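Local structure of polyprenyl synthetase (Nonlabens dokdonensis, 6KD7) at residues A[175-180]-A[192-197]. The protein probably acts as a magnesium-dependent prenyltransferase of the FPP/GGPP synthase family, extending isoprenoid diphosphates to geranylgeranyl pyrophosphate. Sequence-based numbering, arbitrary orientation.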
loop_
_atom_site.group_PDB
_atom_site.type_symbol
_atom_site.label_atom_id
_atom_site.label_comp_id
_atom_site.label_asym_id
_atom_site.label_seq_id
_atom_site.Cartn_x
_atom_site.Cartn_y
_atom_site.Cartn_z
ATOM N N CYS A 175 28.357 33.398 -4.301
ATOM C CA CYS A 175 27.912 34.028 -3.054
ATOM C C CYS A 175 28.964 33.789 -1.982
ATOM O O CYS A 175 29.241 34.708 -1.217
ATOM C CB CYS A 175 26.523 33.498 -2.668
ATOM S SG CYS A 175 25.996 34.026 -1.031
ATOM N N ALA A 176 29.426 32.546 -1.814
ATOM C CA ALA A 176 30.439 32.193 -0.798
ATOM C C ALA A 176 31.683 33.094 -0.988
ATOM O O ALA A 176 32.206 33.576 0.018
ATOM C CB ALA A 176 30.813 30.730 -0.893
ATOM N N LEU A 177 32.144 33.284 -2.222
ATOM C CA LEU A 177 33.327 34.133 -2.527
ATOM C C LEU A 177 32.990 35.603 -2.208
ATOM O O LEU A 177 33.736 36.227 -1.412
ATOM C CB LEU A 177 33.719 33.941 -3.993
ATOM C CG LEU A 177 34.342 32.581 -4.303
ATOM C CD1 LEU A 177 34.281 32.308 -5.775
ATOM C CD2 LEU A 177 35.773 32.496 -3.814
ATOM N N GLN A 178 31.845 36.087 -2.703
ATOM C CA GLN A 178 31.381 37.462 -2.468
ATOM C C GLN A 178 31.318 37.737 -0.974
ATOM O O GLN A 178 31.735 38.862 -0.601
ATOM C CB GLN A 178 30.125 37.781 -3.260
ATOM C CG GLN A 178 29.649 39.175 -2.959
ATOM C CD GLN A 178 28.551 39.637 -3.868
ATOM O OE1 GLN A 178 28.134 40.781 -3.729
ATOM N NE2 GLN A 178 28.058 38.800 -4.767
ATOM N N MET A 179 30.937 36.778 -0.127
ATOM C CA MET A 179 30.799 37.052 1.324
ATOM C C MET A 179 32.188 37.315 1.934
ATOM O O MET A 179 32.273 38.025 2.989
ATOM C CB MET A 179 30.103 35.906 2.092
ATOM C CG MET A 179 28.597 35.824 1.718
ATOM S SD MET A 179 27.715 34.340 2.255
ATOM C CE MET A 179 28.015 34.342 4.000
ATOM N N GLY A 180 33.223 36.644 1.436
ATOM C CA GLY A 180 34.580 36.836 2.003
ATOM C C GLY A 180 35.078 38.221 1.655
ATOM O O GLY A 180 35.591 38.899 2.532
ATOM N N GLU A 192 31.399 41.896 -7.135
ATOM C CA GLU A 192 30.778 41.279 -8.321
ATOM C C GLU A 192 31.833 40.558 -9.166
ATOM O O GLU A 192 31.467 39.607 -9.837
ATOM C CB GLU A 192 29.879 42.285 -9.034
ATOM C CG GLU A 192 28.846 42.874 -8.092
ATOM C CD GLU A 192 27.700 43.628 -8.733
ATOM O OE1 GLU A 192 26.646 43.724 -8.099
ATOM O OE2 GLU A 192 27.865 44.101 -9.859
ATOM N N LEU A 193 33.089 41.010 -9.157
ATOM C CA LEU A 193 34.077 40.355 -10.039
ATOM C C LEU A 193 34.346 38.974 -9.420
ATOM O O LEU A 193 34.433 37.984 -10.168
ATOM C CB LEU A 193 35.350 41.200 -10.189
ATOM C CG LEU A 193 35.247 42.407 -11.137
ATOM C CD1 LEU A 193 36.586 43.133 -11.198
ATOM C CD2 LEU A 193 34.846 42.022 -12.542
ATOM N N ILE A 194 34.562 38.902 -8.111
ATOM C CA ILE A 194 34.824 37.565 -7.508
ATOM C C ILE A 194 33.571 36.681 -7.634
ATOM O O ILE A 194 33.730 35.496 -7.871
ATOM C CB ILE A 194 35.466 37.624 -6.112
ATOM C CG1 ILE A 194 36.246 36.338 -5.831
ATOM C CG2 ILE A 194 34.444 37.950 -5.042
ATOM C CD1 ILE A 194 37.064 36.365 -4.581
ATOM N N TYR A 195 32.381 37.264 -7.483
ATOM C CA TYR A 195 31.103 36.545 -7.686
ATOM C C TYR A 195 31.115 35.875 -9.049
ATOM O O TYR A 195 30.863 34.673 -9.124
ATOM C CB TYR A 195 29.885 37.460 -7.582
ATOM C CG TYR A 195 28.546 36.783 -7.737
ATOM C CD1 TYR A 195 27.877 36.253 -6.645
ATOM C CD2 TYR A 195 27.916 36.736 -8.960
ATOM C CE1 TYR A 195 26.614 35.685 -6.766
ATOM C CE2 TYR A 195 26.664 36.161 -9.101
ATOM C CZ TYR A 195 26.027 35.593 -8.009
ATOM O OH TYR A 195 24.788 35.029 -8.149
ATOM N N ASP A 196 31.413 36.639 -10.080
ATOM C CA ASP A 196 31.438 36.164 -11.482
ATOM C C ASP A 196 32.408 34.988 -11.646
ATOM O O ASP A 196 32.094 34.058 -12.422
ATOM C CB ASP A 196 31.825 37.298 -12.425
ATOM C CG ASP A 196 30.755 38.364 -12.579
ATOM O OD1 ASP A 196 29.631 38.187 -12.026
ATOM O OD2 ASP A 196 31.042 39.358 -13.282
ATOM N N TYR A 197 33.589 35.076 -11.044
ATOM C CA TYR A 197 34.539 33.952 -11.035
ATOM C C TYR A 197 33.776 32.715 -10.522
ATOM O O TYR A 197 33.861 31.650 -11.158
ATOM C CB TYR A 197 35.754 34.274 -10.154
ATOM C CG TYR A 197 36.521 33.080 -9.667
ATOM C CD1 TYR A 197 37.092 32.176 -10.545
ATOM C CD2 TYR A 197 36.679 32.860 -8.322
ATOM C CE1 TYR A 197 37.824 31.084 -10.091
ATOM C CE2 TYR A 197 37.361 31.753 -7.858
ATOM C CZ TYR A 197 37.912 30.852 -8.747
ATOM O OH TYR A 197 38.556 29.762 -8.253
#
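Gln-178 and Tyr-195 mark the point where helices 158-183 and 188-215 come together, their CA atoms 5.3 Å apart. The two helical segments run nearly antiparallel, at 153° between their N-to-C directions, and their axes close to 7.7 Å, a tight antiparallel helix pair. Leu-177 and Ile-194 both direct their CB atoms into the interface, and their side chains cross at about a right angle. CB of Leu-177 lies 3.9 Å from CG1 of Ile-194, while CG2 of Ile-194 rests 4.0 Å from the backbone N of Gln-178. With CG1 swung opposite the backbone N (chi1 -155°), Ile-194 turns one branch to the leucine and the other to the facing helix backbone. Cutting Ile-194 back to an alanine is likely to leave a gap beside CB of Leu-177 and to remove the CG2 contact with the backbone at Gln-178. At the far side of the leucine, CD1 of Leu-177 meets the ring of Tyr-197 obliquely, 3.5 Å from CD2 of the tyrosine, and the phenol OH of that tyrosine is hydrogen-bonded to Ser-319. On the opposite flank the extended Gln-178 chain brings its terminal amide beside CB and CD1 of Tyr-195, with amide and ring planes 83° apart; CD1 of the same ring lies 3.7 Å from the backbone N of Cys-175, approached obliquely.

The pair belongs to the all-helical prenyl synthase fold, the leucine side chain about 13 Å from the bound pyrophosphate. Helix 42-54 packs against Leu-177 and Ile-194 through Leu-46 and Met-53, whereas helix 123-150 borders Cys-175, Gln-178 and Tyr-195.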